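Local coordinates for periplasmic cell division protein (SufI) (Aquifex aeolicus, PDB 6SYY), which probably oxidises its substrates as a multicopper oxidase, binding copper at several histidine-rich sites and holding an oxygen species between coppers, at residues 115-120 with 142-147. Sequence-based numbering, arbitrary orientation.
Sequences SIIHWH and YSYPDF. With CU (copper (II) ion), chain E; O (oxygen atom), chain F.
With chi1 of Tyr-144 at -65° and Trp-119 turned the same way, CG of each residue lies anti to its own carbonyl carbon, and the two aromatic groups meet between the two sheets of a cupredoxin-like domain of the multicopper oxidase fold. Strand 117-120 edges one sheet, whereas strand 141-143 pairs with 102-110 in another, so the contact bridges the two layers. The ring pair is edge-to-face: the five-membered ring of the Trp-119 indole turns its edge to the Tyr-144 face, centroids 4.8 Å apart and planes at 61°. Trp-119 NE1 sits above the rim of that face, 3.4 Å from Tyr-144 CE2, and CD2 of Tyr-142 lies over the centre of the opposite face, which sandwiches the phenol. Its hydroxyl reaches the facing backbone: Tyr-144 OH donates to Ile-117 O at 2.6 Å, in the carbonyl plane on a lone pair, with a C=O...donor angle of 115°. Beside this bond, Ile-116 CD1 touches both tyrosines, 3.6 Å from Tyr-142 CD2 and 3.3 Å from Tyr-144 OH. Along strand 117-120 the side chains alternate: Trp-119 points toward the tyrosine, His-118 away from it, to the copper cluster. His-118 shares one copper with His-454; His-120 shares another with His-159 and His-510, its ND1 lying 2.0 Å from that copper, which also binds the oxygen atom at 2.4 Å.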
loop_
_atom_site.group_PDB
_atom_site.type_symbol
_atom_site.label_atom_id
_atom_site.label_comp_id
_atom_site.label_asym_id
_atom_site.label_seq_id
_atom_site.Cartn_x
_atom_site.Cartn_y
_atom_site.Cartn_z
ATOM N N SER A 115 -15.937 11.592 2.622
ATOM C CA SER A 115 -14.664 11.000 2.239
ATOM C C SER A 115 -13.519 11.847 2.778
ATOM O O SER A 115 -13.705 12.992 3.202
ATOM C CB SER A 115 -14.550 10.846 0.718
ATOM O OG SER A 115 -13.386 10.107 0.380
ATOM N N ILE A 116 -12.327 11.253 2.748
ATOM C CA ILE A 116 -11.091 11.920 3.136
ATOM C C ILE A 116 -9.961 11.103 2.535
ATOM O O ILE A 116 -10.063 9.884 2.414
ATOM C CB ILE A 116 -10.967 12.039 4.678
ATOM C CG1 ILE A 116 -9.766 12.909 5.061
ATOM C CG2 ILE A 116 -10.876 10.664 5.332
ATOM C CD1 ILE A 116 -10.009 14.394 4.870
ATOM N N ILE A 117 -8.891 11.776 2.129
ATOM C CA ILE A 117 -7.734 11.094 1.563
ATOM C C ILE A 117 -6.765 10.771 2.687
ATOM O O ILE A 117 -6.409 11.646 3.482
ATOM C CB ILE A 117 -7.045 11.950 0.487
ATOM C CG1 ILE A 117 -8.051 12.429 -0.558
ATOM C CG2 ILE A 117 -5.929 11.156 -0.176
ATOM C CD1 ILE A 117 -7.434 13.312 -1.617
ATOM N N HIS A 118 -6.339 9.518 2.757
ATOM C CA HIS A 118 -5.260 9.117 3.646
ATOM C C HIS A 118 -3.964 9.006 2.852
ATOM O O HIS A 118 -3.934 8.375 1.789
ATOM C CB HIS A 118 -5.574 7.789 4.329
ATOM C CG HIS A 118 -4.437 7.251 5.136
ATOM N ND1 HIS A 118 -3.749 8.018 6.051
ATOM C CD2 HIS A 118 -3.861 6.025 5.161
ATOM C CE1 HIS A 118 -2.799 7.288 6.606
ATOM N NE2 HIS A 118 -2.848 6.074 6.088
ATOM N N TRP A 119 -2.902 9.628 3.362
ATOM C CA TRP A 119 -1.572 9.515 2.763
ATOM C C TRP A 119 -0.862 8.340 3.432
ATOM O O TRP A 119 -0.060 8.494 4.356
ATOM C CB TRP A 119 -0.799 10.820 2.917
ATOM C CG TRP A 119 -1.633 12.037 2.675
ATOM C CD1 TRP A 119 -2.054 12.942 3.605
ATOM C CD2 TRP A 119 -2.161 12.478 1.419
ATOM N NE1 TRP A 119 -2.808 13.923 3.006
ATOM C CE2 TRP A 119 -2.891 13.660 1.665
ATOM C CE3 TRP A 119 -2.090 11.989 0.111
ATOM C CZ2 TRP A 119 -3.542 14.357 0.654
ATOM C CZ3 TRP A 119 -2.738 12.686 -0.894
ATOM C CH2 TRP A 119 -3.453 13.857 -0.617
ATOM N N HIS A 120 -1.181 7.141 2.945
ATOM C CA HIS A 120 -0.757 5.901 3.587
ATOM C C HIS A 120 0.761 5.803 3.615
ATOM O O HIS A 120 1.420 5.845 2.571
ATOM C CB HIS A 120 -1.376 4.709 2.848
ATOM C CG HIS A 120 -1.080 3.372 3.461
ATOM N ND1 HIS A 120 -2.031 2.379 3.560
ATOM C CD2 HIS A 120 0.061 2.847 3.971
ATOM C CE1 HIS A 120 -1.494 1.308 4.118
ATOM N NE2 HIS A 120 -0.225 1.565 4.376
ATOM N N TYR A 142 -11.630 19.469 2.296
ATOM C CA TYR A 142 -10.743 19.391 3.448
ATOM C C TYR A 142 -9.383 19.944 3.051
ATOM O O TYR A 142 -8.699 19.374 2.196
ATOM C CB TYR A 142 -10.598 17.970 3.988
ATOM C CG TYR A 142 -9.821 17.960 5.283
ATOM C CD1 TYR A 142 -10.415 18.368 6.468
ATOM C CD2 TYR A 142 -8.485 17.587 5.315
ATOM C CE1 TYR A 142 -9.710 18.382 7.654
ATOM C CE2 TYR A 142 -7.772 17.599 6.497
ATOM C CZ TYR A 142 -8.390 17.998 7.662
ATOM O OH TYR A 142 -7.685 18.014 8.843
ATOM N N SER A 143 -9.002 21.051 3.677
ATOM C CA SER A 143 -7.694 21.657 3.473
ATOM C C SER A 143 -6.726 21.048 4.477
ATOM O O SER A 143 -6.822 21.308 5.681
ATOM C CB SER A 143 -7.778 23.170 3.640
ATOM O OG SER A 143 -6.483 23.730 3.724
ATOM N N TYR A 144 -5.809 20.232 3.990
ATOM C CA TYR A 144 -4.790 19.655 4.851
ATOM C C TYR A 144 -3.799 20.737 5.251
ATOM O O TYR A 144 -3.190 21.357 4.370
ATOM C CB TYR A 144 -4.064 18.523 4.136
ATOM C CG TYR A 144 -4.929 17.332 3.819
ATOM C CD1 TYR A 144 -5.741 17.316 2.693
ATOM C CD2 TYR A 144 -4.924 16.215 4.644
ATOM C CE1 TYR A 144 -6.530 16.225 2.401
ATOM C CE2 TYR A 144 -5.707 15.120 4.360
ATOM C CZ TYR A 144 -6.507 15.127 3.238
ATOM O OH TYR A 144 -7.288 14.029 2.963
ATOM N N PRO A 145 -3.613 21.006 6.541
ATOM C CA PRO A 145 -2.558 21.938 6.953
ATOM C C PRO A 145 -1.213 21.533 6.367
ATOM O O PRO A 145 -0.902 20.345 6.239
ATOM C CB PRO A 145 -2.567 21.828 8.482
ATOM C CG PRO A 145 -3.947 21.370 8.820
ATOM C CD PRO A 145 -4.384 20.489 7.687
ATOM N N ASP A 146 -0.422 22.537 5.987
ATOM C CA ASP A 146 0.912 22.291 5.457
ATOM C C ASP A 146 1.706 21.391 6.393
ATOM O O ASP A 146 1.589 21.483 7.618
ATOM C CB ASP A 146 1.663 23.613 5.264
ATOM C CG ASP A 146 1.150 24.419 4.086
ATOM O OD1 ASP A 146 0.204 23.960 3.412
ATOM O OD2 ASP A 146 1.704 25.515 3.833
ATOM N N PHE A 147 2.512 20.508 5.810
ATOM C CA PHE A 147 3.498 19.779 6.591
ATOM C C PHE A 147 4.665 19.413 5.688
ATOM O O PHE A 147 4.578 19.493 4.460
ATOM C CB PHE A 147 2.896 18.537 7.266
ATOM C CG PHE A 147 2.427 17.481 6.307
ATOM C CD1 PHE A 147 1.200 17.596 5.674
ATOM C CD2 PHE A 147 3.202 16.358 6.059
ATOM C CE1 PHE A 147 0.759 16.620 4.801
ATOM C CE2 PHE A 147 2.771 15.375 5.184
ATOM C CZ PHE A 147 1.546 15.508 4.551
HETATM CU CU CU E . -3.979 2.393 3.301
HETATM O O O F . -4.911 2.922 5.469
#